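Local coordinates for protein putative HTH-type transcriptional regulator PH0061 (PDB 2DBB) that probably binds DNA in a sequence-specific manner as a transcriptional regulator of the AsnC family, through a winged helix-turn-helix domain, at residues L24-L29 with R42-L47. Sequence-based numbering, arbitrary orientation.
Sequences LTYREL and RRIDKL
Ile44 reaches from helix 37-49 to helix 26-32 and touches Tyr26 and Leu29 there. No hydrogen bond crosses between segments 24-29 and 42-47; the close contacts are between carbon atoms. The backbones stay well apart, with Tyr26 CA and Ile44 CA 8.9 Å from each other, and the side chains fill the distance. From CB, the Ile44 side chain points at segment 24-29 and splits into two branches. The CG2 methyl makes a loose contact with the phenol oxygen of Tyr26, 4.1 Å from CG2 to OH. The other branch is extended: CG1 lies anti to the carbonyl carbon (chi1 -72°), and CD1 is carried straight on (chi2 -179°). CD1 therefore does most of the touching. It meets Tyr26 CE1 at a close 3.3 Å and Tyr26 CD1 at 3.7 Å, approaching the ring obliquely. It also packs 3.6 Å from CD1 of Leu29, whose side chain crosses that of Ile44 at about a right angle. Both Ile44 and Leu29 are buried, while Tyr26 is partly exposed. The Tyr26 side chain also packs on Arg37, Ile40 and Ala41 of helix 37-49, and on Arg23 of the second subunit.

The start of helix 26-32 is fixed by a capping box. Glu28 N donates to OG1 of the N-cap residue Thr25 at 3.2 Å. In return, Thr25 N donates to Glu28 OE1 at 3.0 Å, on the anti side of the carboxylate. One residue before Ile44, Arg43 forms salt bridges through NH1 with Asp8 and Asp11, and its side chain packs on helix 9-18. The contact joins the two helices of the predicted helix-turn-helix motif, within the winged helix-turn-helix domain of an AsnC-type regulator.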
loop_
_atom_site.group_PDB
_atom_site.type_symbol
_atom_site.label_atom_id
_atom_site.label_comp_id
_atom_site.label_asym_id
_atom_site.label_seq_id
_atom_site.Cartn_x
_atom_site.Cartn_y
_atom_site.Cartn_z
ATOM N N LEU B 24 -0.245 7.601 18.013
ATOM C CA LEU B 24 -0.419 7.346 19.437
ATOM C C LEU B 24 0.890 7.641 20.175
ATOM O O LEU B 24 1.951 7.175 19.773
ATOM C CB LEU B 24 -0.834 5.889 19.660
ATOM C CG LEU B 24 -2.261 5.558 19.220
ATOM C CD1 LEU B 24 -2.447 4.053 19.142
ATOM C CD2 LEU B 24 -3.246 6.182 20.195
ATOM N N THR B 25 0.811 8.428 21.244
ATOM C CA THR B 25 1.995 8.773 22.031
ATOM C C THR B 25 2.472 7.537 22.787
ATOM O O THR B 25 1.692 6.602 22.995
ATOM C CB THR B 25 1.683 9.875 23.068
ATOM O OG1 THR B 25 0.765 9.363 24.046
ATOM C CG2 THR B 25 1.060 11.088 22.389
ATOM N N TYR B 26 3.743 7.531 23.197
ATOM C CA TYR B 26 4.294 6.395 23.934
ATOM C C TYR B 26 3.478 6.129 25.202
ATOM O O TYR B 26 3.325 4.988 25.636
ATOM C CB TYR B 26 5.759 6.651 24.318
ATOM C CG TYR B 26 6.695 6.805 23.137
ATOM C CD1 TYR B 26 6.374 6.262 21.895
ATOM C CD2 TYR B 26 7.911 7.476 23.266
ATOM C CE1 TYR B 26 7.230 6.380 20.810
ATOM C CE2 TYR B 26 8.788 7.598 22.176
ATOM C CZ TYR B 26 8.433 7.046 20.952
ATOM O OH TYR B 26 9.265 7.155 19.862
ATOM N N ARG B 27 2.960 7.200 25.790
ATOM C CA ARG B 27 2.154 7.102 26.998
ATOM C C ARG B 27 0.863 6.318 26.703
ATOM O O ARG B 27 0.534 5.375 27.423
ATOM C CB ARG B 27 1.854 8.518 27.516
ATOM C CG ARG B 27 0.918 8.583 28.705
ATOM C CD ARG B 27 0.922 9.974 29.366
ATOM N NE ARG B 27 2.142 10.225 30.138
ATOM C CZ ARG B 27 3.257 10.756 29.643
ATOM N NH1 ARG B 27 3.322 11.109 28.361
ATOM N NH2 ARG B 27 4.313 10.932 30.430
ATOM N N GLU B 28 0.150 6.693 25.645
ATOM C CA GLU B 28 -1.076 5.991 25.269
ATOM C C GLU B 28 -0.762 4.523 24.957
ATOM O O GLU B 28 -1.497 3.618 25.353
ATOM C CB GLU B 28 -1.717 6.640 24.035
ATOM C CG GLU B 28 -2.372 7.994 24.274
ATOM C CD GLU B 28 -2.873 8.623 22.981
ATOM O OE1 GLU B 28 -2.032 9.011 22.137
ATOM O OE2 GLU B 28 -4.107 8.717 22.799
ATOM N N LEU B 29 0.331 4.287 24.237
ATOM C CA LEU B 29 0.725 2.921 23.899
ATOM C C LEU B 29 1.021 2.134 25.175
ATOM O O LEU B 29 0.589 0.988 25.324
ATOM C CB LEU B 29 1.963 2.931 22.997
ATOM C CG LEU B 29 1.761 3.516 21.597
ATOM C CD1 LEU B 29 3.103 3.703 20.919
ATOM C CD2 LEU B 29 0.867 2.586 20.787
ATOM N N ARG B 42 11.800 2.394 24.012
ATOM C CA ARG B 42 12.877 1.502 23.615
ATOM C C ARG B 42 12.431 0.497 22.556
ATOM O O ARG B 42 13.156 0.245 21.593
ATOM C CB ARG B 42 13.436 0.761 24.831
ATOM C CG ARG B 42 14.619 1.466 25.499
ATOM C CD ARG B 42 14.368 1.728 26.978
ATOM N NE ARG B 42 13.886 0.536 27.669
ATOM C CZ ARG B 42 13.484 0.514 28.938
ATOM N NH1 ARG B 42 13.511 1.622 29.666
ATOM N NH2 ARG B 42 13.040 -0.617 29.474
ATOM N N ARG B 43 11.241 -0.076 22.728
ATOM C CA ARG B 43 10.732 -1.050 21.768
ATOM C C ARG B 43 10.563 -0.441 20.378
ATOM O O ARG B 43 11.033 -1.000 19.391
ATOM C CB ARG B 43 9.406 -1.628 22.257
ATOM C CG ARG B 43 9.570 -2.611 23.405
ATOM C CD ARG B 43 8.235 -3.102 23.937
ATOM N NE ARG B 43 8.395 -4.266 24.804
ATOM C CZ ARG B 43 8.789 -5.467 24.387
ATOM N NH1 ARG B 43 9.063 -5.675 23.103
ATOM N NH2 ARG B 43 8.909 -6.465 25.252
ATOM N N ILE B 44 9.899 0.706 20.302
ATOM C CA ILE B 44 9.694 1.371 19.022
ATOM C C ILE B 44 11.024 1.753 18.399
ATOM O O ILE B 44 11.205 1.650 17.186
ATOM C CB ILE B 44 8.837 2.636 19.179
ATOM C CG1 ILE B 44 7.391 2.234 19.460
ATOM C CG2 ILE B 44 8.931 3.506 17.924
ATOM C CD1 ILE B 44 6.454 3.407 19.601
ATOM N N ASP B 45 11.961 2.180 19.231
ATOM C CA ASP B 45 13.268 2.578 18.736
ATOM C C ASP B 45 14.001 1.392 18.117
ATOM O O ASP B 45 14.634 1.521 17.071
ATOM C CB ASP B 45 14.097 3.172 19.870
ATOM C CG ASP B 45 15.025 4.256 19.388
ATOM O OD1 ASP B 45 16.213 3.966 19.124
ATOM O OD2 ASP B 45 14.551 5.403 19.254
ATOM N N LYS B 46 13.905 0.234 18.758
ATOM C CA LYS B 46 14.557 -0.961 18.243
ATOM C C LYS B 46 13.899 -1.376 16.926
ATOM O O LYS B 46 14.579 -1.743 15.970
ATOM C CB LYS B 46 14.456 -2.099 19.261
ATOM C CG LYS B 46 15.349 -3.289 18.952
ATOM C CD LYS B 46 16.818 -2.869 18.884
ATOM C CE LYS B 46 17.733 -4.071 18.691
ATOM N NZ LYS B 46 19.169 -3.678 18.620
ATOM N N LEU B 47 12.572 -1.311 16.882
ATOM C CA LEU B 47 11.842 -1.678 15.676
ATOM C C LEU B 47 12.285 -0.819 14.496
ATOM O O LEU B 47 12.439 -1.318 13.383
ATOM C CB LEU B 47 10.331 -1.534 15.899
ATOM C CG LEU B 47 9.719 -2.475 16.945
ATOM C CD1 LEU B 47 8.222 -2.228 17.043
ATOM C CD2 LEU B 47 9.988 -3.922 16.565
#